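Local coordinates for protein Two-component system sensor histidine kinase (Bacteroides thetaiotaomicron, PDB 3OTT) that probably senses saccharides through its extracellular beta-propellers and relays the signal by histidine phosphorylation to its own DNA-binding transcription-factor part, at residues Arg64-Val69 with Asp104-Ala109; Asn82-Tyr87 with Thr99-Asp104; Lys507-Glu512 with Glu546-Ile551. All coordinates share one frame; numbering follows the deposited sequence.

Contact 1. Residues Arg64-Val69 with Asp104-Ala109; sequences RIYCGV and DVRTMA
Two successive blades of an extracellular beta-propeller meet here through their innermost strands, and the meeting is made by side chains, with no hydrogen bond from one strand to the other. Strand 67-69 and strand 105-109 run nearly parallel, their N-to-C directions 26° apart and their axes 6.1 Å apart at the closest. At one end the guanidinium of Arg106 lies flat on the ring of Tyr66, its plane turned only 9° from that of the ring. CZ of Arg106 stands 3.7 Å from the centroid of the Tyr66 ring, almost on the ring normal, which makes this a cation-pi stack. The Arg106 chain starts out away from Tyr66, then turns about its CB-CG bond (chi2 -69°) and doubles back over the ring face. NH1 of Arg106 also donates to Val105 O at 3.2 Å; this oxygen lies in the guanidinium plane, although the donor sits well above the carbonyl plane. The bond and the stack together fix the rotation of the guanidinium. At the far end of the ring, Tyr66 OH bonds to Asp81. Further along, Cys67 SG points between the strands, 4.0 Å from Val105 CG1 and 3.7 Å from Met108 CG. The end methyl of Met108 is directed toward Gly68 and Val69, but its exact position is doubtful. The apolar seam thus follows directly on the aromatic end. Arg106 and Thr107 both face Gly118, a classic beta bulge where strand 105-111 pairs with strand 114-119. Val69 and Met108 reach that second strand at Leu115 and Leu117, whereas Thr107 and Ala109, which point away from strand 67-69, pack against strand 148-153 of the next blade.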
loop_
_atom_site.group_PDB
_atom_site.type_symbol
_atom_site.label_atom_id
_atom_site.label_comp_id
_atom_site.label_asym_id
_atom_site.label_seq_id
_atom_site.Cartn_x
_atom_site.Cartn_y
_atom_site.Cartn_z
ATOM N N ARG B 64 -37.537 2.988 11.393
ATOM C CA ARG B 64 -36.974 2.038 10.459
ATOM C C ARG B 64 -35.720 2.620 9.801
ATOM O O ARG B 64 -35.706 3.772 9.382
ATOM C CB ARG B 64 -38.019 1.601 9.419
ATOM C CG ARG B 64 -37.487 0.661 8.331
ATOM C CD ARG B 64 -38.576 0.224 7.308
ATOM N NE ARG B 64 -38.475 -1.206 6.998
ATOM C CZ ARG B 64 -39.519 -2.044 6.955
ATOM N NH1 ARG B 64 -40.786 -1.612 7.132
ATOM N NH2 ARG B 64 -39.301 -3.316 6.704
ATOM N N ILE B 65 -34.684 1.797 9.694
ATOM C CA ILE B 65 -33.451 2.175 9.077
ATOM C C ILE B 65 -33.392 1.538 7.677
ATOM O O ILE B 65 -33.635 0.341 7.536
ATOM C CB ILE B 65 -32.262 1.594 9.878
ATOM C CG1 ILE B 65 -32.396 1.880 11.387
ATOM C CG2 ILE B 65 -30.872 2.096 9.341
ATOM C CD1 ILE B 65 -32.353 3.334 11.720
ATOM N N TYR B 66 -33.032 2.297 6.648
ATOM C CA TYR B 66 -33.011 1.693 5.297
ATOM C C TYR B 66 -31.628 1.402 4.783
ATOM O O TYR B 66 -31.469 0.581 3.879
ATOM C CB TYR B 66 -33.748 2.586 4.317
ATOM C CG TYR B 66 -35.214 2.736 4.664
ATOM C CD1 TYR B 66 -36.174 1.840 4.145
ATOM C CD2 TYR B 66 -35.647 3.808 5.488
ATOM C CE1 TYR B 66 -37.545 1.973 4.454
ATOM C CE2 TYR B 66 -37.058 3.954 5.839
ATOM C CZ TYR B 66 -37.976 3.018 5.318
ATOM O OH TYR B 66 -39.302 3.158 5.601
ATOM N N CYS B 67 -30.631 2.089 5.338
ATOM C CA CYS B 67 -29.287 2.019 4.831
ATOM C C CYS B 67 -28.426 2.748 5.846
ATOM O O CYS B 67 -28.968 3.466 6.684
ATOM C CB CYS B 67 -29.187 2.729 3.476
ATOM S SG CYS B 67 -29.456 4.508 3.587
ATOM N N GLY B 68 -27.114 2.562 5.756
ATOM C CA GLY B 68 -26.180 3.255 6.618
ATOM C C GLY B 68 -24.790 3.280 6.043
ATOM O O GLY B 68 -24.477 2.456 5.220
ATOM N N VAL B 69 -23.974 4.251 6.464
ATOM C CA VAL B 69 -22.544 4.219 6.266
ATOM C C VAL B 69 -21.847 4.770 7.502
ATOM O O VAL B 69 -22.444 5.540 8.244
ATOM C CB VAL B 69 -22.032 5.095 5.073
ATOM C CG1 VAL B 69 -22.342 4.444 3.814
ATOM C CG2 VAL B 69 -22.555 6.511 5.134
ATOM N N ASP B 104 -36.937 10.269 3.718
ATOM C CA ASP B 104 -37.084 9.015 2.928
ATOM C C ASP B 104 -35.818 8.622 2.139
ATOM O O ASP B 104 -35.876 8.318 0.919
ATOM C CB ASP B 104 -38.287 9.126 1.963
ATOM C CG ASP B 104 -39.581 9.519 2.684
ATOM O OD1 ASP B 104 -39.899 8.892 3.759
ATOM O OD2 ASP B 104 -40.282 10.464 2.201
ATOM N N VAL B 105 -34.681 8.668 2.831
ATOM C CA VAL B 105 -33.427 8.200 2.322
ATOM C C VAL B 105 -33.433 6.657 2.251
ATOM O O VAL B 105 -33.901 5.937 3.217
ATOM C CB VAL B 105 -32.317 8.701 3.226
ATOM C CG1 VAL B 105 -30.988 8.085 2.883
ATOM C CG2 VAL B 105 -32.235 10.257 3.155
ATOM N N ARG B 106 -32.838 6.155 1.167
ATOM C CA ARG B 106 -32.911 4.747 0.842
ATOM C C ARG B 106 -31.521 4.214 0.563
ATOM O O ARG B 106 -31.283 3.026 0.704
ATOM C CB ARG B 106 -33.795 4.499 -0.383
ATOM C CG ARG B 106 -35.279 4.623 -0.168
ATOM C CD ARG B 106 -35.823 3.469 0.714
ATOM N NE ARG B 106 -37.264 3.636 0.964
ATOM C CZ ARG B 106 -37.755 4.494 1.856
ATOM N NH1 ARG B 106 -36.926 5.272 2.561
ATOM N NH2 ARG B 106 -39.072 4.569 2.071
ATOM N N THR B 107 -30.576 5.071 0.194
ATOM C CA THR B 107 -29.266 4.578 -0.197
ATOM C C THR B 107 -28.233 5.643 0.001
ATOM O O THR B 107 -28.537 6.850 -0.128
ATOM C CB THR B 107 -29.266 4.080 -1.716
ATOM O OG1 THR B 107 -27.945 3.681 -2.068
ATOM C CG2 THR B 107 -29.639 5.273 -2.732
ATOM N N MET B 108 -27.001 5.239 0.313
ATOM C CA MET B 108 -25.895 6.205 0.603
ATOM C C MET B 108 -24.590 5.671 0.063
ATOM O O MET B 108 -24.413 4.475 0.066
ATOM C CB MET B 108 -25.715 6.433 2.084
ATOM C CG MET B 108 -26.900 7.082 2.795
ATOM S SD MET B 108 -26.704 7.499 4.610
ATOM C CE MET B 108 -26.572 5.978 5.318
ATOM N N ALA B 109 -23.699 6.538 -0.445
ATOM C CA ALA B 109 -22.390 6.095 -0.928
ATOM C C ALA B 109 -21.449 7.237 -0.780
ATOM O O ALA B 109 -21.782 8.374 -1.190
ATOM C CB ALA B 109 -22.468 5.664 -2.361
#

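Contact 2. Residues Asn82-Tyr87 with Thr99-Asp104; sequences NGILVY and TDFPTD
Ile84, at the start of the third strand of a propeller blade, meets Phe101 in the connection that leads from this blade to the first strand of the next. Its CB lies 3.9 Å from CD2 of Phe101, over one face of the ring. From there CG1 stands beside the backbone N, and the branch runs on extended (chi2 -173°), carrying the terminal methyl across the same ring face. CD1 of Ile84 ends 4.2 Å from the centroid of the Phe101 ring and 14° off its normal, a CH-pi contact. The two side chains cross at a slant, so that the root and the tip of the isoleucine both rest on the aromatic surface. Thr99 CB lies against the opposite face of Phe101, toward its rim, and the ring also meets Tyr126 of the following blade edge-to-face; the phenylalanine is thereby wedged between neighbouring blades.

Beside this apolar pair the backbones come together. Gly83 and Thr103 approach to 4.1 Å between their CA atoms, and the glycine, with a positive phi, sits closely against the carbonyl of Pro102. Gly83 N is held by Thr80 OG1, and Asp104 is tied by backbone bonds to Asp81 and Leu120, one on each blade. In place of a conventional hydrogen bond between the segments, Gly83 CA directs a C-H group at Pro102 O, 3.1 Å away, with an angle of 131° at the hydrogen.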
loop_
_atom_site.group_PDB
_atom_site.type_symbol
_atom_site.label_atom_id
_atom_site.label_comp_id
_atom_site.label_asym_id
_atom_site.label_seq_id
_atom_site.Cartn_x
_atom_site.Cartn_y
_atom_site.Cartn_z
ATOM N N ASN B 82 -37.542 10.089 8.235
ATOM C CA ASN B 82 -37.354 11.488 8.539
ATOM C C ASN B 82 -36.039 12.067 7.994
ATOM O O ASN B 82 -35.833 13.277 7.970
ATOM C CB ASN B 82 -37.505 11.796 10.004
ATOM C CG ASN B 82 -37.523 13.299 10.255
ATOM O OD1 ASN B 82 -36.729 13.808 11.059
ATOM N ND2 ASN B 82 -38.407 14.028 9.543
ATOM N N GLY B 83 -35.174 11.219 7.489
ATOM C CA GLY B 83 -34.023 11.767 6.830
ATOM C C GLY B 83 -32.824 10.931 7.137
ATOM O O GLY B 83 -32.648 9.822 6.609
ATOM N N ILE B 84 -31.988 11.489 7.976
ATOM C CA ILE B 84 -30.776 10.843 8.357
ATOM C C ILE B 84 -30.628 10.939 9.830
ATOM O O ILE B 84 -30.644 12.001 10.393
ATOM C CB ILE B 84 -29.565 11.457 7.665
ATOM C CG1 ILE B 84 -29.641 11.138 6.175
ATOM C CG2 ILE B 84 -28.261 10.962 8.323
ATOM C CD1 ILE B 84 -28.454 11.521 5.407
ATOM N N LEU B 85 -30.486 9.788 10.446
ATOM C CA LEU B 85 -30.289 9.691 11.850
ATOM C C LEU B 85 -28.796 9.468 12.059
ATOM O O LEU B 85 -28.201 8.574 11.439
ATOM C CB LEU B 85 -31.106 8.505 12.311
ATOM C CG LEU B 85 -31.274 8.303 13.798
ATOM C CD1 LEU B 85 -31.969 9.535 14.488
ATOM C CD2 LEU B 85 -32.052 6.959 13.959
ATOM N N VAL B 86 -28.162 10.332 12.846
ATOM C CA VAL B 86 -26.748 10.247 13.075
ATOM C C VAL B 86 -26.386 9.714 14.491
ATOM O O VAL B 86 -26.702 10.345 15.520
ATOM C CB VAL B 86 -26.077 11.585 12.791
ATOM C CG1 VAL B 86 -24.608 11.536 13.158
ATOM C CG2 VAL B 86 -26.259 11.949 11.310
ATOM N N TYR B 87 -25.675 8.597 14.546
ATOM C CA TYR B 87 -25.383 8.001 15.827
ATOM C C TYR B 87 -23.878 8.008 16.079
ATOM O O TYR B 87 -23.087 7.473 15.288
ATOM C CB TYR B 87 -25.993 6.572 15.908
ATOM C CG TYR B 87 -25.682 5.824 17.192
ATOM C CD1 TYR B 87 -26.297 6.186 18.426
ATOM C CD2 TYR B 87 -24.813 4.765 17.190
ATOM C CE1 TYR B 87 -26.004 5.502 19.621
ATOM C CE2 TYR B 87 -24.527 4.035 18.379
ATOM C CZ TYR B 87 -25.123 4.422 19.567
ATOM O OH TYR B 87 -24.833 3.715 20.690
ATOM N N THR B 99 -27.883 20.490 9.742
ATOM C CA THR B 99 -28.470 20.396 8.374
ATOM C C THR B 99 -29.875 19.798 8.272
ATOM O O THR B 99 -30.171 18.725 8.813
ATOM C CB THR B 99 -27.573 19.586 7.405
ATOM O OG1 THR B 99 -26.205 19.961 7.586
ATOM C CG2 THR B 99 -28.013 19.798 5.908
ATOM N N ASP B 100 -30.707 20.491 7.516
ATOM C CA ASP B 100 -31.991 19.987 7.088
ATOM C C ASP B 100 -31.792 18.985 5.965
ATOM O O ASP B 100 -31.468 19.350 4.852
ATOM C CB ASP B 100 -32.866 21.146 6.631
ATOM C CG ASP B 100 -34.326 20.743 6.490
ATOM O OD1 ASP B 100 -34.589 19.503 6.466
ATOM O OD2 ASP B 100 -35.201 21.657 6.412
ATOM N N PHE B 101 -31.942 17.710 6.277
ATOM C CA PHE B 101 -31.742 16.647 5.314
ATOM C C PHE B 101 -33.050 16.317 4.594
ATOM O O PHE B 101 -34.118 16.506 5.152
ATOM C CB PHE B 101 -31.228 15.412 6.057
ATOM C CG PHE B 101 -29.735 15.489 6.459
ATOM C CD1 PHE B 101 -28.713 15.651 5.475
ATOM C CD2 PHE B 101 -29.352 15.363 7.804
ATOM C CE1 PHE B 101 -27.389 15.700 5.834
ATOM C CE2 PHE B 101 -27.990 15.391 8.188
ATOM C CZ PHE B 101 -27.005 15.569 7.213
ATOM N N PRO B 102 -32.982 15.798 3.364
ATOM C CA PRO B 102 -34.209 15.303 2.754
ATOM C C PRO B 102 -34.742 14.080 3.509
ATOM O O PRO B 102 -33.991 13.409 4.195
ATOM C CB PRO B 102 -33.760 14.891 1.354
ATOM C CG PRO B 102 -32.376 14.511 1.506
ATOM C CD PRO B 102 -31.800 15.480 2.542
ATOM N N THR B 103 -36.038 13.833 3.375
ATOM C CA THR B 103 -36.748 12.723 3.960
ATOM C C THR B 103 -36.595 11.422 3.130
ATOM O O THR B 103 -36.161 11.460 1.972
ATOM C CB THR B 103 -38.270 13.103 4.060
ATOM O OG1 THR B 103 -38.802 13.345 2.749
ATOM C CG2 THR B 103 -38.503 14.370 4.959
ATOM N N ASP B 104 -36.937 10.269 3.718
ATOM C CA ASP B 104 -37.084 9.015 2.928
ATOM C C ASP B 104 -35.818 8.622 2.139
ATOM O O ASP B 104 -35.876 8.318 0.919
ATOM C CB ASP B 104 -38.287 9.126 1.963
ATOM C CG ASP B 104 -39.581 9.519 2.684
ATOM O OD1 ASP B 104 -39.899 8.892 3.759
ATOM O OD2 ASP B 104 -40.282 10.464 2.201
#

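Contact 3. Residues Lys507-Glu512 with Glu546-Ile551; sequences KLFADE and ESQQSI
The outer edges of two adjacent propeller blades meet near the surface, through the turn that leaves strand 504-508 and the outer strand 547-551. Phe509 projects from that turn, with its ring edge directed at the backbone of Glu546: CE1 of Phe509 comes within 3.2 Å of Glu546 O, which lies near the ring plane. Alongside, CB of Gln548 sits 3.9 Å from the same Phe509 CE1, and the two side chains slide past each other in opposite directions with ring and amide planes almost perpendicular. Leu508 crosses the extended chain of Glu546 at about a right angle, its CD1 methyl 3.7 Å from Glu546 CD, so the aliphatic branch lies against the carboxylate. In a propeller each blade is a four-stranded antiparallel sheet, and here the last strands of two consecutive blades, 504-508 and 547-552, stand next to each other without sharing backbone bonds. Glu546 and Ser547 both face Asn542, a G1 beta bulge at the beginning of the second of these strands. Phe509 also touches Met539 and Ile541 on strand 537-542.

The polar links across the contact are weak by their geometry. Glu512 extends from the turn with CG anti to its backbone N (chi1 -169°), and this brings its carboxylate over Gln548 and Ser550. Gln548 NE2 gives a weak, bent hydrogen bond to Glu512 OE1 at 3.3 Å, the amide and carboxylate planes standing 80° apart. The same NE2 donates weakly to a water, which in turn donates to Asp511 OD1 at 2.9 Å. Lys517 forms a long, weak ion pair with OE2 of Glu512, the oxygen that approaches Ser550.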
loop_
_atom_site.group_PDB
_atom_site.type_symbol
_atom_site.label_atom_id
_atom_site.label_comp_id
_atom_site.label_asym_id
_atom_site.label_seq_id
_atom_site.Cartn_x
_atom_site.Cartn_y
_atom_site.Cartn_z
ATOM N N LYS B 507 30.808 -40.731 0.416
ATOM C CA LYS B 507 29.601 -40.544 -0.373
ATOM C C LYS B 507 28.697 -41.694 -0.104
ATOM O O LYS B 507 29.084 -42.794 -0.424
ATOM C CB LYS B 507 29.915 -40.532 -1.876
ATOM C CG LYS B 507 28.661 -40.475 -2.768
ATOM C CD LYS B 507 29.020 -40.540 -4.280
ATOM C CE LYS B 507 29.510 -39.213 -4.826
ATOM N NZ LYS B 507 28.461 -38.182 -4.651
ATOM N N LEU B 508 27.490 -41.456 0.432
ATOM C CA LEU B 508 26.573 -42.548 0.766
ATOM C C LEU B 508 25.197 -42.508 0.041
ATOM O O LEU B 508 24.754 -41.464 -0.370
ATOM C CB LEU B 508 26.350 -42.598 2.274
ATOM C CG LEU B 508 27.534 -43.054 3.156
ATOM C CD1 LEU B 508 27.218 -42.566 4.550
ATOM C CD2 LEU B 508 27.775 -44.576 3.103
ATOM N N PHE B 509 24.567 -43.678 -0.132
ATOM C CA PHE B 509 23.241 -43.805 -0.754
ATOM C C PHE B 509 23.196 -43.351 -2.215
ATOM O O PHE B 509 22.139 -42.975 -2.712
ATOM C CB PHE B 509 22.155 -43.126 0.148
ATOM C CG PHE B 509 22.316 -43.482 1.629
ATOM C CD1 PHE B 509 22.183 -44.797 2.057
ATOM C CD2 PHE B 509 22.719 -42.514 2.573
ATOM C CE1 PHE B 509 22.367 -45.133 3.427
ATOM C CE2 PHE B 509 22.883 -42.836 3.925
ATOM C CZ PHE B 509 22.731 -44.142 4.347
ATOM N N ALA B 510 24.343 -43.369 -2.897
ATOM C CA ALA B 510 24.390 -43.010 -4.308
ATOM C C ALA B 510 23.766 -44.108 -5.179
ATOM O O ALA B 510 23.459 -43.881 -6.341
ATOM C CB ALA B 510 25.874 -42.698 -4.779
ATOM N N ASP B 511 23.600 -45.290 -4.614
ATOM C CA ASP B 511 23.030 -46.398 -5.350
ATOM C C ASP B 511 21.544 -46.146 -5.686
ATOM O O ASP B 511 21.092 -46.457 -6.776
ATOM C CB ASP B 511 23.288 -47.733 -4.611
ATOM C CG ASP B 511 22.650 -47.792 -3.203
ATOM O OD1 ASP B 511 22.254 -46.729 -2.620
ATOM O OD2 ASP B 511 22.554 -48.930 -2.669
ATOM N N GLU B 512 20.818 -45.512 -4.770
ATOM C CA GLU B 512 19.420 -45.194 -4.953
ATOM C C GLU B 512 19.183 -43.710 -5.256
ATOM O O GLU B 512 18.386 -43.369 -6.139
ATOM C CB GLU B 512 18.661 -45.610 -3.676
ATOM C CG GLU B 512 17.151 -45.570 -3.823
ATOM C CD GLU B 512 16.381 -46.326 -2.712
ATOM O OE1 GLU B 512 16.997 -47.095 -1.916
ATOM O OE2 GLU B 512 15.136 -46.136 -2.664
ATOM N N GLU B 546 23.740 -46.513 9.232
ATOM C CA GLU B 546 23.667 -46.087 7.828
ATOM C C GLU B 546 22.619 -46.895 7.045
ATOM O O GLU B 546 22.785 -47.208 5.856
ATOM C CB GLU B 546 25.064 -46.114 7.191
ATOM C CG GLU B 546 25.901 -44.940 7.719
ATOM C CD GLU B 546 27.382 -44.996 7.314
ATOM O OE1 GLU B 546 27.814 -45.883 6.521
ATOM O OE2 GLU B 546 28.123 -44.114 7.804
ATOM N N SER B 547 21.565 -47.248 7.764
ATOM C CA SER B 547 20.410 -47.921 7.241
ATOM C C SER B 547 19.432 -46.905 6.701
ATOM O O SER B 547 19.464 -45.736 7.067
ATOM C CB SER B 547 19.662 -48.585 8.398
ATOM O OG SER B 547 19.032 -49.744 7.915
ATOM N N GLN B 548 18.457 -47.386 5.955
ATOM C CA GLN B 548 17.732 -46.499 5.106
ATOM C C GLN B 548 16.428 -47.141 4.655
ATOM O O GLN B 548 16.411 -48.303 4.263
ATOM C CB GLN B 548 18.689 -46.235 3.941
ATOM C CG GLN B 548 18.176 -45.489 2.851
ATOM C CD GLN B 548 17.603 -46.383 1.822
ATOM O OE1 GLN B 548 16.379 -46.493 1.708
ATOM N NE2 GLN B 548 18.469 -47.048 1.059
ATOM N N GLN B 549 15.340 -46.378 4.706
ATOM C CA GLN B 549 14.040 -46.798 4.163
ATOM C C GLN B 549 13.478 -45.636 3.320
ATOM O O GLN B 549 13.722 -44.458 3.563
ATOM C CB GLN B 549 13.056 -47.173 5.297
ATOM C CG GLN B 549 12.428 -48.561 5.182
ATOM C CD GLN B 549 11.237 -48.771 6.158
ATOM O OE1 GLN B 549 11.391 -49.425 7.188
ATOM N NE2 GLN B 549 10.055 -48.219 5.822
ATOM N N SER B 550 12.702 -45.977 2.324
ATOM C CA SER B 550 12.343 -45.016 1.337
ATOM C C SER B 550 10.906 -45.232 0.924
ATOM O O SER B 550 10.438 -46.357 0.912
ATOM C CB SER B 550 13.286 -45.226 0.141
ATOM O OG SER B 550 13.127 -44.133 -0.688
ATOM N N ILE B 551 10.190 -44.151 0.621
ATOM C CA ILE B 551 8.813 -44.256 0.123
ATOM C C ILE B 551 8.617 -43.291 -1.017
ATOM O O ILE B 551 9.366 -42.338 -1.175
ATOM C CB ILE B 551 7.746 -43.880 1.191
ATOM C CG1 ILE B 551 8.112 -42.558 1.855
ATOM C CG2 ILE B 551 7.544 -45.011 2.208
ATOM C CD1 ILE B 551 6.943 -41.759 2.258
HETATM O O HOH W 1 21.185 -47.643 -0.063
#

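How the contacts relate
Contacts 1 and 2 are neighbours in the first propeller, their centres 10 Å apart. Contact 2 is nested inside the loop that contact 1 closes, and both include Asp104. They reach the same sheet, the blade of strands 67-71, 75-79, 84-88 and 93-94, and touch where Val105 CG2 lies 3.5 Å from Gly83 O. The boundary between this blade and the next is thus packed both at the first strands and at the connection between them. Contact 3 comes much later in the chain, in the second propeller beyond the chain's centre, its own centre about 71 and 78 Å from theirs. It too joins neighbouring blades, but through their outer strands.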